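Local coordinates for coat protein (Sulfolobus turreted icosahedral virus, PDB 2BBD) that forms the shell of an archaeal virus as its major capsid protein, with a fold that points to ancestry shared with eukaryotic and bacterial viruses, at residues Q10-T15 and F150-T155; I33-I38 and V114-D119. All blocks are in the same frame, centred on the assembly; numbering follows the deposited sequence.

Interaction 1. Residues Q10-T15 and F150-T155; sequences QTYAWT and FYITIT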
loop_
_atom_site.group_PDB
_atom_site.type_symbol
_atom_site.label_atom_id
_atom_site.label_comp_id
_atom_site.label_asym_id
_atom_site.label_seq_id
_atom_site.Cartn_x
_atom_site.Cartn_y
_atom_site.Cartn_z
ATOM N N GLN A 10 -9.038 22.247 4.238
ATOM C CA GLN A 10 -9.806 21.850 3.066
ATOM C C GLN A 10 -10.086 20.341 3.029
ATOM O O GLN A 10 -9.173 19.523 3.185
ATOM C CB GLN A 10 -9.054 22.273 1.804
ATOM C CG GLN A 10 -9.744 21.896 0.501
ATOM C CD GLN A 10 -9.120 22.567 -0.716
ATOM O OE1 GLN A 10 -9.557 22.347 -1.848
ATOM N NE2 GLN A 10 -8.095 23.390 -0.489
ATOM N N THR A 11 -11.352 19.985 2.826
ATOM C CA THR A 11 -11.746 18.586 2.754
ATOM C C THR A 11 -12.258 18.308 1.348
ATOM O O THR A 11 -12.521 19.234 0.588
ATOM C CB THR A 11 -12.848 18.250 3.775
ATOM O OG1 THR A 11 -14.031 18.991 3.463
ATOM C CG2 THR A 11 -12.386 18.594 5.182
ATOM N N TYR A 12 -12.397 17.033 1.003
ATOM C CA TYR A 12 -12.845 16.651 -0.330
ATOM C C TYR A 12 -14.005 15.678 -0.252
ATOM O O TYR A 12 -13.904 14.604 0.352
ATOM C CB TYR A 12 -11.667 16.044 -1.095
ATOM C CG TYR A 12 -10.461 16.962 -1.074
ATOM C CD1 TYR A 12 -10.290 17.949 -2.055
ATOM C CD2 TYR A 12 -9.544 16.912 -0.020
ATOM C CE1 TYR A 12 -9.230 18.872 -1.979
ATOM C CE2 TYR A 12 -8.490 17.830 0.071
ATOM C CZ TYR A 12 -8.343 18.803 -0.915
ATOM O OH TYR A 12 -7.316 19.701 -0.832
ATOM N N ALA A 13 -15.121 16.065 -0.859
ATOM C CA ALA A 13 -16.307 15.235 -0.842
ATOM C C ALA A 13 -16.114 13.954 -1.628
ATOM O O ALA A 13 -15.409 13.912 -2.639
ATOM C CB ALA A 13 -17.514 16.012 -1.404
ATOM N N TRP A 14 -16.750 12.900 -1.145
ATOM C CA TRP A 14 -16.687 11.627 -1.815
ATOM C C TRP A 14 -17.830 11.590 -2.826
ATOM O O TRP A 14 -18.986 11.806 -2.457
ATOM C CB TRP A 14 -16.872 10.475 -0.808
ATOM C CG TRP A 14 -16.618 9.116 -1.405
ATOM C CD1 TRP A 14 -15.458 8.399 -1.340
ATOM C CD2 TRP A 14 -17.513 8.353 -2.232
ATOM N NE1 TRP A 14 -15.570 7.240 -2.074
ATOM C CE2 TRP A 14 -16.820 7.186 -2.633
ATOM C CE3 TRP A 14 -18.831 8.542 -2.674
ATOM C CZ2 TRP A 14 -17.398 6.216 -3.454
ATOM C CZ3 TRP A 14 -19.409 7.574 -3.492
ATOM C CH2 TRP A 14 -18.689 6.424 -3.874
ATOM N N THR A 15 -17.492 11.373 -4.097
ATOM C CA THR A 15 -18.489 11.192 -5.162
ATOM C C THR A 15 -17.933 10.000 -5.942
ATOM O O THR A 15 -16.714 9.833 -6.033
ATOM C CB THR A 15 -18.628 12.408 -6.120
ATOM O OG1 THR A 15 -17.348 12.747 -6.671
ATOM C CG2 THR A 15 -19.226 13.605 -5.389
ATOM N N PHE A 150 -13.183 13.320 2.512
ATOM C CA PHE A 150 -11.831 12.917 2.841
ATOM C C PHE A 150 -11.163 14.017 3.634
ATOM O O PHE A 150 -11.188 15.185 3.221
ATOM C CB PHE A 150 -10.992 12.687 1.590
ATOM C CG PHE A 150 -11.387 11.480 0.800
ATOM C CD1 PHE A 150 -12.203 11.602 -0.318
ATOM C CD2 PHE A 150 -10.907 10.218 1.150
ATOM C CE1 PHE A 150 -12.531 10.479 -1.087
ATOM C CE2 PHE A 150 -11.229 9.095 0.393
ATOM C CZ PHE A 150 -12.041 9.227 -0.730
ATOM N N TYR A 151 -10.567 13.629 4.761
ATOM C CA TYR A 151 -9.830 14.533 5.630
ATOM C C TYR A 151 -8.354 14.177 5.495
ATOM O O TYR A 151 -7.971 13.006 5.600
ATOM C CB TYR A 151 -10.281 14.372 7.082
ATOM C CG TYR A 151 -11.717 14.765 7.288
ATOM C CD1 TYR A 151 -12.747 13.964 6.807
ATOM C CD2 TYR A 151 -12.049 15.968 7.922
ATOM C CE1 TYR A 151 -14.077 14.341 6.946
ATOM C CE2 TYR A 151 -13.380 16.362 8.066
ATOM C CZ TYR A 151 -14.387 15.542 7.574
ATOM O OH TYR A 151 -15.702 15.919 7.693
ATOM N N ILE A 152 -7.531 15.191 5.254
ATOM C CA ILE A 152 -6.103 14.999 5.069
ATOM C C ILE A 152 -5.303 15.488 6.271
ATOM O O ILE A 152 -5.473 16.622 6.719
ATOM C CB ILE A 152 -5.618 15.755 3.828
ATOM C CG1 ILE A 152 -6.478 15.380 2.620
ATOM C CG2 ILE A 152 -4.138 15.478 3.595
ATOM C CD1 ILE A 152 -6.493 13.877 2.272
ATOM N N THR A 153 -4.429 14.634 6.797
ATOM C CA THR A 153 -3.617 15.022 7.942
ATOM C C THR A 153 -2.144 14.779 7.631
ATOM O O THR A 153 -1.754 13.702 7.206
ATOM C CB THR A 153 -4.020 14.252 9.191
ATOM O OG1 THR A 153 -5.386 14.545 9.498
ATOM C CG2 THR A 153 -3.164 14.661 10.363
ATOM N N ILE A 154 -1.324 15.793 7.844
ATOM C CA ILE A 154 0.085 15.667 7.519
ATOM C C ILE A 154 1.008 15.709 8.721
ATOM O O ILE A 154 0.851 16.539 9.621
ATOM C CB ILE A 154 0.479 16.773 6.514
ATOM C CG1 ILE A 154 -0.434 16.678 5.293
ATOM C CG2 ILE A 154 1.942 16.630 6.087
ATOM C CD1 ILE A 154 -0.393 17.885 4.422
ATOM N N THR A 155 1.958 14.782 8.746
ATOM C CA THR A 155 2.939 14.758 9.814
ATOM C C THR A 155 4.210 15.373 9.225
ATOM O O THR A 155 4.764 14.862 8.256
ATOM C CB THR A 155 3.234 13.329 10.296
ATOM O OG1 THR A 155 2.070 12.775 10.924
ATOM C CG2 THR A 155 4.377 13.350 11.300
#
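The ring of F150 meets the pyrrole side of the W14 indole obliquely, planes inclined at 36° and centroids 5.6 Å apart. W14 CD1 comes to 3.6 Å from F150 CZ, which sits at the rim of the indole near its plane, while Y12 O lies at the edge of the F150 ring. With CG anti to the backbone N (chi1 -172°), the W14 side chain crosses that of F150 at a slant and presents CD1 to it; its NE1 is bonded to the carbonyl of L60. At the rim of the Y12 ring CE2 touches I152 CG1, the two side chains crossing nearly at right angles. On the opposite face T11 CG2 makes an off-centre CH-pi contact, 4.2 Å from the centroid of the Y151 ring. Y12 and F150 form a hydrogen-bonded antiparallel pair: F150 N gives a short 2.6 Å bond to Y12 O, and Y12 N reaches F150 O at 3.1 Å. F150 and W14 are buried between the sheets, and Y12 packs on I20 and I22 of the facing strand 19-24. Strand 2-13, outermost within this chain, thus joins one sheet of the N-terminal jelly roll of a double jelly-roll capsid protein.

Interaction 2. Residues I33-I38 and V114-D119; sequences IRVQLI and VMWEFD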
loop_
_atom_site.group_PDB
_atom_site.type_symbol
_atom_site.label_atom_id
_atom_site.label_comp_id
_atom_site.label_asym_id
_atom_site.label_seq_id
_atom_site.Cartn_x
_atom_site.Cartn_y
_atom_site.Cartn_z
ATOM N N ILE A 33 1.463 11.093 5.556
ATOM C CA ILE A 33 0.199 11.699 5.196
ATOM C C ILE A 33 -0.909 10.733 5.580
ATOM O O ILE A 33 -0.860 9.549 5.253
ATOM C CB ILE A 33 0.110 11.973 3.682
ATOM C CG1 ILE A 33 1.172 13.004 3.274
ATOM C CG2 ILE A 33 -1.285 12.453 3.325
ATOM C CD1 ILE A 33 1.303 13.176 1.760
ATOM N N ARG A 34 -1.907 11.240 6.283
ATOM C CA ARG A 34 -3.031 10.418 6.690
ATOM C C ARG A 34 -4.281 10.853 5.939
ATOM O O ARG A 34 -4.530 12.052 5.759
ATOM C CB ARG A 34 -3.271 10.545 8.193
ATOM C CG ARG A 34 -4.572 9.909 8.647
ATOM C CD ARG A 34 -4.863 10.212 10.107
ATOM N NE ARG A 34 -3.955 9.516 11.009
ATOM C CZ ARG A 34 -3.927 9.704 12.324
ATOM N NH1 ARG A 34 -4.762 10.576 12.885
ATOM N NH2 ARG A 34 -3.080 9.016 13.080
ATOM N N VAL A 35 -5.052 9.867 5.496
ATOM C CA VAL A 35 -6.291 10.097 4.775
ATOM C C VAL A 35 -7.413 9.385 5.532
ATOM O O VAL A 35 -7.295 8.200 5.857
ATOM C CB VAL A 35 -6.228 9.518 3.331
ATOM C CG1 VAL A 35 -7.574 9.682 2.648
ATOM C CG2 VAL A 35 -5.140 10.221 2.512
ATOM N N GLN A 36 -8.486 10.111 5.834
ATOM C CA GLN A 36 -9.635 9.520 6.511
ATOM C C GLN A 36 -10.906 9.838 5.734
ATOM O O GLN A 36 -11.212 11.013 5.468
ATOM C CB GLN A 36 -9.775 10.046 7.943
ATOM C CG GLN A 36 -8.551 9.853 8.818
ATOM C CD GLN A 36 -8.678 10.561 10.158
ATOM O OE1 GLN A 36 -9.133 9.978 11.146
ATOM N NE2 GLN A 36 -8.293 11.831 10.194
ATOM N N LEU A 37 -11.622 8.787 5.340
ATOM C CA LEU A 37 -12.882 8.930 4.627
ATOM C C LEU A 37 -13.898 8.788 5.749
ATOM O O LEU A 37 -14.073 7.708 6.310
ATOM C CB LEU A 37 -13.047 7.816 3.585
ATOM C CG LEU A 37 -14.388 7.785 2.840
ATOM C CD1 LEU A 37 -14.576 9.090 2.085
ATOM C CD2 LEU A 37 -14.434 6.589 1.867
ATOM N N ILE A 38 -14.557 9.891 6.082
ATOM C CA ILE A 38 -15.499 9.914 7.195
ATOM C C ILE A 38 -16.863 10.481 6.809
ATOM O O ILE A 38 -16.954 11.525 6.156
ATOM C CB ILE A 38 -14.914 10.770 8.343
ATOM C CG1 ILE A 38 -13.516 10.251 8.706
ATOM C CG2 ILE A 38 -15.858 10.765 9.542
ATOM C CD1 ILE A 38 -12.751 11.134 9.669
ATOM N N VAL A 114 -12.974 5.206 7.446
ATOM C CA VAL A 114 -11.899 4.416 6.870
ATOM C C VAL A 114 -10.605 5.234 6.851
ATOM O O VAL A 114 -10.600 6.412 6.478
ATOM C CB VAL A 114 -12.248 4.005 5.424
ATOM C CG1 VAL A 114 -11.228 2.988 4.898
ATOM C CG2 VAL A 114 -13.671 3.436 5.373
HETATM N N MSE A 115 -9.505 4.601 7.237
HETATM C CA MSE A 115 -8.225 5.289 7.271
HETATM C C MSE A 115 -7.122 4.609 6.465
HETATM O O MSE A 115 -7.079 3.375 6.352
HETATM C CB MSE A 115 -7.757 5.438 8.718
HETATM C CG MSE A 115 -6.532 6.323 8.865
HETATM SE SE MSE A 115 -5.866 6.381 10.673
HETATM C CE MSE A 115 -7.047 7.725 11.407
ATOM N N TRP A 116 -6.245 5.438 5.899
ATOM C CA TRP A 116 -5.087 4.990 5.129
ATOM C C TRP A 116 -3.960 5.953 5.462
ATOM O O TRP A 116 -4.200 7.143 5.673
ATOM C CB TRP A 116 -5.314 5.096 3.629
ATOM C CG TRP A 116 -6.372 4.234 3.052
ATOM C CD1 TRP A 116 -6.210 3.003 2.486
ATOM C CD2 TRP A 116 -7.737 4.600 2.839
ATOM N NE1 TRP A 116 -7.387 2.587 1.916
ATOM C CE2 TRP A 116 -8.342 3.549 2.115
ATOM C CE3 TRP A 116 -8.510 5.719 3.183
ATOM C CZ2 TRP A 116 -9.683 3.585 1.719
ATOM C CZ3 TRP A 116 -9.853 5.749 2.790
ATOM C CH2 TRP A 116 -10.419 4.688 2.063
ATOM N N GLU A 117 -2.734 5.444 5.509
ATOM C CA GLU A 117 -1.583 6.291 5.782
ATOM C C GLU A 117 -0.497 6.031 4.763
ATOM O O GLU A 117 -0.353 4.913 4.261
ATOM C CB GLU A 117 -1.019 6.044 7.181
ATOM C CG GLU A 117 -1.955 6.425 8.299
ATOM C CD GLU A 117 -1.253 6.540 9.642
ATOM O OE1 GLU A 117 -0.411 5.667 9.962
ATOM O OE2 GLU A 117 -1.556 7.503 10.380
ATOM N N PHE A 118 0.252 7.082 4.453
ATOM C CA PHE A 118 1.348 7.008 3.506
ATOM C C PHE A 118 2.618 7.366 4.270
ATOM O O PHE A 118 2.758 8.470 4.804
ATOM C CB PHE A 118 1.144 7.996 2.348
ATOM C CG PHE A 118 -0.145 7.797 1.596
ATOM C CD1 PHE A 118 -1.358 8.202 2.145
ATOM C CD2 PHE A 118 -0.149 7.158 0.362
ATOM C CE1 PHE A 118 -2.565 7.966 1.477
ATOM C CE2 PHE A 118 -1.337 6.915 -0.317
ATOM C CZ PHE A 118 -2.552 7.319 0.243
ATOM N N ASP A 119 3.533 6.413 4.346
ATOM C CA ASP A 119 4.788 6.642 5.029
ATOM C C ASP A 119 5.741 7.212 3.981
ATOM O O ASP A 119 6.041 6.561 2.991
ATOM C CB ASP A 119 5.307 5.321 5.598
ATOM C CG ASP A 119 6.598 5.480 6.377
ATOM O OD1 ASP A 119 7.005 4.492 7.019
ATOM O OD2 ASP A 119 7.210 6.574 6.348
#
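R34 climbs past the selenomethionine M115 to reach E117, its neighbour in a non-hydrogen-bonded antiparallel pair. Its CB lies 4.1 Å from E117 OE2. CG, anti to the backbone N (chi1 170°), is 4.1 Å from M115 CG, and CD touches the M115 methyl, CE, at 3.6 Å. The chain bends at chi3 (-70°), laying one face of the guanidinium against that methyl, with NH1 also near it, and turning an edge to the carboxylate. NE donates to E117 OE2 at 3.2 Å, almost in the guanidinium plane and on the anti side of the acid, and NH2 adds a weak bond to the same oxygen. K32 forms a second salt bridge to OE2, so two cations probably stabilise the charged carboxylate. Q36 runs alongside M115, with OE1 3.1 Å from M115 CE.

The reverse face is apolar. V35 CG2 meets F118 CE1 at the ring edge (3.6 Å), and L37 CB meets W116 CZ3 at the indole rim (3.9 Å). F64 stands edge-to-face with both W116 and F118. Three hydrogen-bonded pairs, I33 with F118, V35 with W116 and L37 with V114, join the backbones. A partly exposed face of R34, Q36, M115 and E117, backed by a buried aliphatic and aromatic one, fits an interior strand pair of a beta sandwich, here that of the N-terminal jelly roll.

In the fold
From the N terminus, the end of strand 2-13 lies in 10-15, and 134 residues intervene before 150-155 pairs with it and closes the long loop of interaction 1. Within that loop, strand 29-43 is met by strand 108-123, so interaction 2 is nested inside interaction 1 rather than crossing it. The intervening chain includes helix 79-89 and strands 61-68 and 72-78 of the facing sheet. The two contacts, with centres about 9 Å apart, meet where 145-158 lies beside 29-43: backbone bonds run between T153 and R34 and between Y151 and Q36. Four neighbouring strands of one sheet are thereby joined, in the order 2-13, 145-158, 29-43, 108-123.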